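Local coordinates for protein RAP1B (Serratia marcescens, PDB 4AX2) that probably acts as an immunity (self-resistance) protein that protects the bacterium from an amidase toxin delivered by its own type VI secretion system, at residues A[75-78]-A[79-83]; A[84-87]-A[88-92]. All blocks are in the same frame, centred on the assembly; numbering follows the deposited sequence. Where two conformers were deposited one is given.

Contacts 1 and 2 follow each other along helix 75-89 of this all-helical amidase immunity protein, contact 2 running on into the turn beyond it, and so illustrate how one helix changes character along its length. Contact 1 (75-83) lies at the start of the helix and closes before contact 2 (84-92) opens; their centres are about 14 Å apart, and each is about 13 Å from the centre of the chain. Helices 33-49 and 118-126 pack against side chains of both, while helix 107-116 joins at contact 2. Only contact 2 has residues in reach of the second subunit. The helix passes from a turn with a water inserted in its bonding to a weakly bonded end.

Contact 1: residues A[75-78]-A[79-83]; sequences IESG and DEKIN
Asp79 lays its CB against the carbonyl oxygen of Ile75, one turn back in helix 75-89, with CB 3.5 Å from Ile75 O. The same oxygen takes the N-H of Asp79, the donor tilted 33° out of the carbonyl plane. In one of the two conformers of Lys81 the first torsion (chi1 -79°) sets CG beside its own backbone N, which brings CG alongside the oxygen of Ser77, 3.5 Å from Ser77 O. Ser77 O receives the N-H of Lys81 in the carbonyl plane. Ile82 uses its longer branch: CG1 lies 3.3 Å from Gly78 O, the oxygen that also accepts the straight bond from Ile82 N at 2.8 Å. Beyond this turn Ile82 packs on Val37, Leu40 and Ala41 of helix 33-49 and on Leu120 and Leu123 of helix 118-126. On the Glu76 side a water replaces the direct link, giving a hydrogen to Glu76 O at 2.6 Å and accepting one from Glu80 N. The chemistry is therefore mainly that of the backbone: three direct i to i+4 bonds and one hydrated step hold the turn, while aliphatic carbons line its carbonyl oxygens.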
loop_
_atom_site.group_PDB
_atom_site.type_symbol
_atom_site.label_atom_id
_atom_site.label_comp_id
_atom_site.label_asym_id
_atom_site.label_seq_id
_atom_site.Cartn_x
_atom_site.Cartn_y
_atom_site.Cartn_z
ATOM N N ILE A 75 -10.322 -16.794 -9.761
ATOM C CA ILE A 75 -9.469 -17.342 -8.705
ATOM C C ILE A 75 -8.561 -18.458 -9.238
ATOM O O ILE A 75 -7.366 -18.508 -8.914
ATOM C CB ILE A 75 -10.296 -17.850 -7.497
ATOM C CG1 ILE A 75 -9.387 -18.135 -6.291
ATOM C CG2 ILE A 75 -11.070 -19.114 -7.855
ATOM C CD1 ILE A 75 -8.415 -17.027 -5.964
ATOM N N GLU A 76 -9.132 -19.314 -10.086
ATOM C CA GLU A 76 -8.459 -20.544 -10.510
ATOM C C GLU A 76 -7.166 -20.223 -11.252
ATOM O O GLU A 76 -6.147 -20.883 -11.023
ATOM C CB GLU A 76 -9.383 -21.395 -11.392
ATOM C CG GLU A 76 -8.865 -22.801 -11.691
ATOM C CD GLU A 76 -7.851 -22.848 -12.825
ATOM O OE1 GLU A 76 -8.184 -22.413 -13.949
ATOM O OE2 GLU A 76 -6.720 -23.330 -12.590
ATOM N N SER A 77 -7.203 -19.214 -12.126
ATOM C CA SER A 77 -5.996 -18.749 -12.818
ATOM C C SER A 77 -5.335 -17.561 -12.112
ATOM O O SER A 77 -4.111 -17.432 -12.146
ATOM C CB SER A 77 -6.310 -18.361 -14.271
ATOM O OG SER A 77 -6.582 -16.967 -14.393
ATOM N N GLY A 78 -6.142 -16.702 -11.486
ATOM C CA GLY A 78 -5.661 -15.417 -10.957
ATOM C C GLY A 78 -4.688 -15.524 -9.803
ATOM O O GLY A 78 -3.757 -14.717 -9.694
ATOM N N ASP A 79 -4.887 -16.537 -8.952
ATOM C CA ASP A 79 -4.020 -16.745 -7.801
ATOM C C ASP A 79 -2.564 -16.801 -8.233
ATOM O O ASP A 79 -1.760 -15.995 -7.786
ATOM C CB ASP A 79 -4.374 -18.052 -7.086
ATOM C CG ASP A 79 -3.360 -18.423 -6.008
ATOM O OD1 ASP A 79 -2.719 -17.501 -5.441
ATOM O OD2 ASP A 79 -3.215 -19.636 -5.733
ATOM N N GLU A 80 -2.231 -17.760 -9.094
ATOM C CA GLU A 80 -0.837 -17.934 -9.502
ATOM C C GLU A 80 -0.362 -16.830 -10.429
ATOM O O GLU A 80 0.804 -16.492 -10.400
ATOM C CB GLU A 80 -0.571 -19.316 -10.095
ATOM C CG GLU A 80 -0.854 -20.453 -9.136
ATOM C CD GLU A 80 -0.097 -20.375 -7.809
ATOM O OE1 GLU A 80 0.918 -19.649 -7.714
ATOM O OE2 GLU A 80 -0.527 -21.079 -6.852
ATOM N N LYS A 81 -1.242 -16.261 -11.243
ATOM C CA LYS A 81 -0.834 -15.141 -12.088
ATOM C C LYS A 81 -0.380 -13.962 -11.208
ATOM O O LYS A 81 0.702 -13.403 -11.430
ATOM C CB LYS A 81 -1.947 -14.735 -13.063
ATOM C CG LYS A 81 -2.050 -15.660 -14.272
ATOM C CD LYS A 81 -2.940 -15.102 -15.375
ATOM C CE LYS A 81 -2.876 -15.936 -16.654
ATOM N NZ LYS A 81 -1.639 -15.688 -17.465
ATOM N N ILE A 82 -1.182 -13.612 -10.200
ATOM C CA ILE A 82 -0.790 -12.583 -9.209
ATOM C C ILE A 82 0.488 -12.965 -8.471
ATOM O O ILE A 82 1.374 -12.158 -8.294
ATOM C CB ILE A 82 -1.919 -12.332 -8.188
ATOM C CG1 ILE A 82 -3.066 -11.560 -8.848
ATOM C CG2 ILE A 82 -1.417 -11.560 -6.957
ATOM C CD1 ILE A 82 -2.683 -10.133 -9.250
ATOM N N ASN A 83 0.587 -14.229 -8.057
ATOM C CA ASN A 83 1.720 -14.652 -7.256
ATOM C C ASN A 83 3.010 -14.666 -8.047
ATOM O O ASN A 83 4.029 -14.255 -7.542
ATOM C CB ASN A 83 1.447 -15.987 -6.564
ATOM C CG ASN A 83 0.510 -15.835 -5.388
ATOM O OD1 ASN A 83 -0.092 -14.777 -5.191
ATOM N ND2 ASN A 83 0.375 -16.896 -4.597
HETATM O O HOH W 1 -3.881 -19.915 -10.166
#

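Contact 2: residues A[84-87]-A[88-92]; sequences VLID and KYKSR. With EDO (1,2-ethanediol), chain G.
The fraying C-terminal end of helix 75-89, where the chain leaves the helix for a type I beta turn from Tyr89 to Arg92, brings Leu85 and Ile86 against Tyr89 and Lys90. Ile86 O still accepts the N-H of Lys90 at 2.9 Å, nearly along the C=O axis, but it also takes Tyr89 N from above the carbonyl plane, a mix of i+4 and i+3 bonding that marks the loosening helix. Leu85 and Tyr89 lie side by side and point the same way, with Leu85 CD1 3.7 Å from Tyr89 CE1. The ring turns an edge to Leu85 O, which lies in its plane 3.3 Å from Tyr89 CD1. Both residues also pack on Leu114 of helix 107-116. Val84 is matched by Lys88: in one of its two conformers the extended chain brings Lys88 CE to 3.7 Å from Val84 CG1. The first torsion of Lys90 (chi1 67°) puts CG between its backbone N and carbonyl carbon, and from there the extended chain runs past Ile86 CG2 to Asp87. There Lys90 NZ meets Asp87 OD1 at 3.2 Å in a salt bridge whose hydrogen bond is weak; Gln48 OE1 of helix 33-49 is its stronger partner. Two waters bridge the end of the helix to Ser91: both donate to Asp87 O, and one accepts the N-H of Ser91 while the other lies 2.7 Å from Ser91 OG.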
loop_
_atom_site.group_PDB
_atom_site.type_symbol
_atom_site.label_atom_id
_atom_site.label_comp_id
_atom_site.label_asym_id
_atom_site.label_seq_id
_atom_site.Cartn_x
_atom_site.Cartn_y
_atom_site.Cartn_z
ATOM N N VAL A 84 2.962 -15.124 -9.297
ATOM C CA VAL A 84 4.140 -15.026 -10.166
ATOM C C VAL A 84 4.600 -13.543 -10.307
ATOM O O VAL A 84 5.790 -13.245 -10.202
ATOM C CB VAL A 84 3.889 -15.662 -11.543
ATOM C CG1 VAL A 84 4.999 -15.291 -12.510
ATOM C CG2 VAL A 84 3.786 -17.200 -11.438
ATOM N N LEU A 85 3.659 -12.638 -10.532
ATOM C CA LEU A 85 4.005 -11.204 -10.636
ATOM C C LEU A 85 4.618 -10.668 -9.336
ATOM O O LEU A 85 5.664 -10.013 -9.371
ATOM C CB LEU A 85 2.799 -10.386 -11.087
ATOM C CG LEU A 85 3.103 -8.910 -11.369
ATOM C CD1 LEU A 85 4.167 -8.775 -12.457
ATOM C CD2 LEU A 85 1.804 -8.204 -11.725
ATOM N N ILE A 86 4.034 -11.013 -8.186
ATOM C CA ILE A 86 4.614 -10.630 -6.890
ATOM C C ILE A 86 6.060 -11.107 -6.823
ATOM O O ILE A 86 6.959 -10.369 -6.417
ATOM C CB ILE A 86 3.816 -11.210 -5.694
ATOM C CG1 ILE A 86 2.437 -10.536 -5.580
ATOM C CG2 ILE A 86 4.617 -11.077 -4.395
ATOM C CD1 ILE A 86 1.449 -11.241 -4.652
ATOM N N ASP A 87 6.286 -12.361 -7.248
ATOM C CA ASP A 87 7.605 -12.955 -7.184
ATOM C C ASP A 87 8.628 -12.203 -8.035
ATOM O O ASP A 87 9.802 -12.210 -7.715
ATOM C CB ASP A 87 7.561 -14.446 -7.572
ATOM C CG ASP A 87 6.897 -15.303 -6.514
ATOM O OD1 ASP A 87 6.753 -14.813 -5.369
ATOM O OD2 ASP A 87 6.527 -16.473 -6.821
ATOM N N LYS A 88 8.172 -11.540 -9.091
ATOM C CA LYS A 88 9.062 -10.748 -9.950
ATOM C C LYS A 88 9.458 -9.395 -9.321
ATOM O O LYS A 88 10.417 -8.759 -9.788
ATOM C CB LYS A 88 8.447 -10.592 -11.347
ATOM C CG LYS A 88 8.338 -11.934 -12.078
ATOM C CD LYS A 88 7.743 -11.797 -13.478
ATOM C CE LYS A 88 7.490 -13.152 -14.131
ATOM N NZ LYS A 88 6.646 -13.024 -15.353
ATOM N N TYR A 89 8.764 -8.989 -8.246
ATOM C CA TYR A 89 9.028 -7.703 -7.561
ATOM C C TYR A 89 9.618 -7.815 -6.150
ATOM O O TYR A 89 10.513 -7.044 -5.778
ATOM C CB TYR A 89 7.739 -6.871 -7.521
ATOM C CG TYR A 89 7.460 -6.228 -8.850
ATOM C CD1 TYR A 89 6.898 -6.951 -9.884
ATOM C CD2 TYR A 89 7.790 -4.898 -9.082
ATOM C CE1 TYR A 89 6.678 -6.376 -11.131
ATOM C CE2 TYR A 89 7.561 -4.306 -10.321
ATOM C CZ TYR A 89 7.011 -5.053 -11.346
ATOM O OH TYR A 89 6.770 -4.500 -12.585
ATOM N N LYS A 90 9.142 -8.786 -5.372
ATOM C CA LYS A 90 9.301 -8.751 -3.916
ATOM C C LYS A 90 10.720 -8.900 -3.378
ATOM O O LYS A 90 11.002 -8.410 -2.274
ATOM C CB LYS A 90 8.415 -9.819 -3.267
ATOM C CG LYS A 90 8.840 -11.247 -3.580
ATOM C CD LYS A 90 7.974 -12.226 -2.782
ATOM C CE LYS A 90 8.470 -13.665 -2.932
ATOM N NZ LYS A 90 7.588 -14.684 -2.284
ATOM N N SER A 91 11.591 -9.562 -4.147
ATOM C CA SER A 91 12.926 -9.993 -3.703
ATOM C C SER A 91 14.010 -9.185 -4.349
ATOM O O SER A 91 15.194 -9.461 -4.145
ATOM C CB SER A 91 13.187 -11.461 -4.074
ATOM O OG SER A 91 12.173 -12.295 -3.593
ATOM N N ARG A 92 13.625 -8.169 -5.116
ATOM C CA ARG A 92 14.615 -7.371 -5.800
ATOM C C ARG A 92 15.579 -6.764 -4.803
ATOM O O ARG A 92 15.222 -6.418 -3.665
ATOM C CB ARG A 92 13.984 -6.297 -6.682
ATOM C CG ARG A 92 13.133 -6.834 -7.825
ATOM C CD ARG A 92 13.850 -7.816 -8.749
ATOM N NE ARG A 92 14.924 -7.179 -9.514
ATOM C CZ ARG A 92 14.761 -6.509 -10.659
ATOM N NH1 ARG A 92 13.551 -6.357 -11.201
ATOM N NH2 ARG A 92 15.820 -5.977 -11.265
HETATM C C1 EDO G . 8.424 -1.659 -12.356
HETATM O O1 EDO G . 7.959 -2.633 -13.271
HETATM C C2 EDO G . 7.461 -0.515 -12.350
HETATM O O2 EDO G . 8.114 0.620 -11.809
HETATM O O HOH W 2 11.663 -10.253 -7.005
HETATM O O HOH W 3 10.885 -13.757 -5.477
#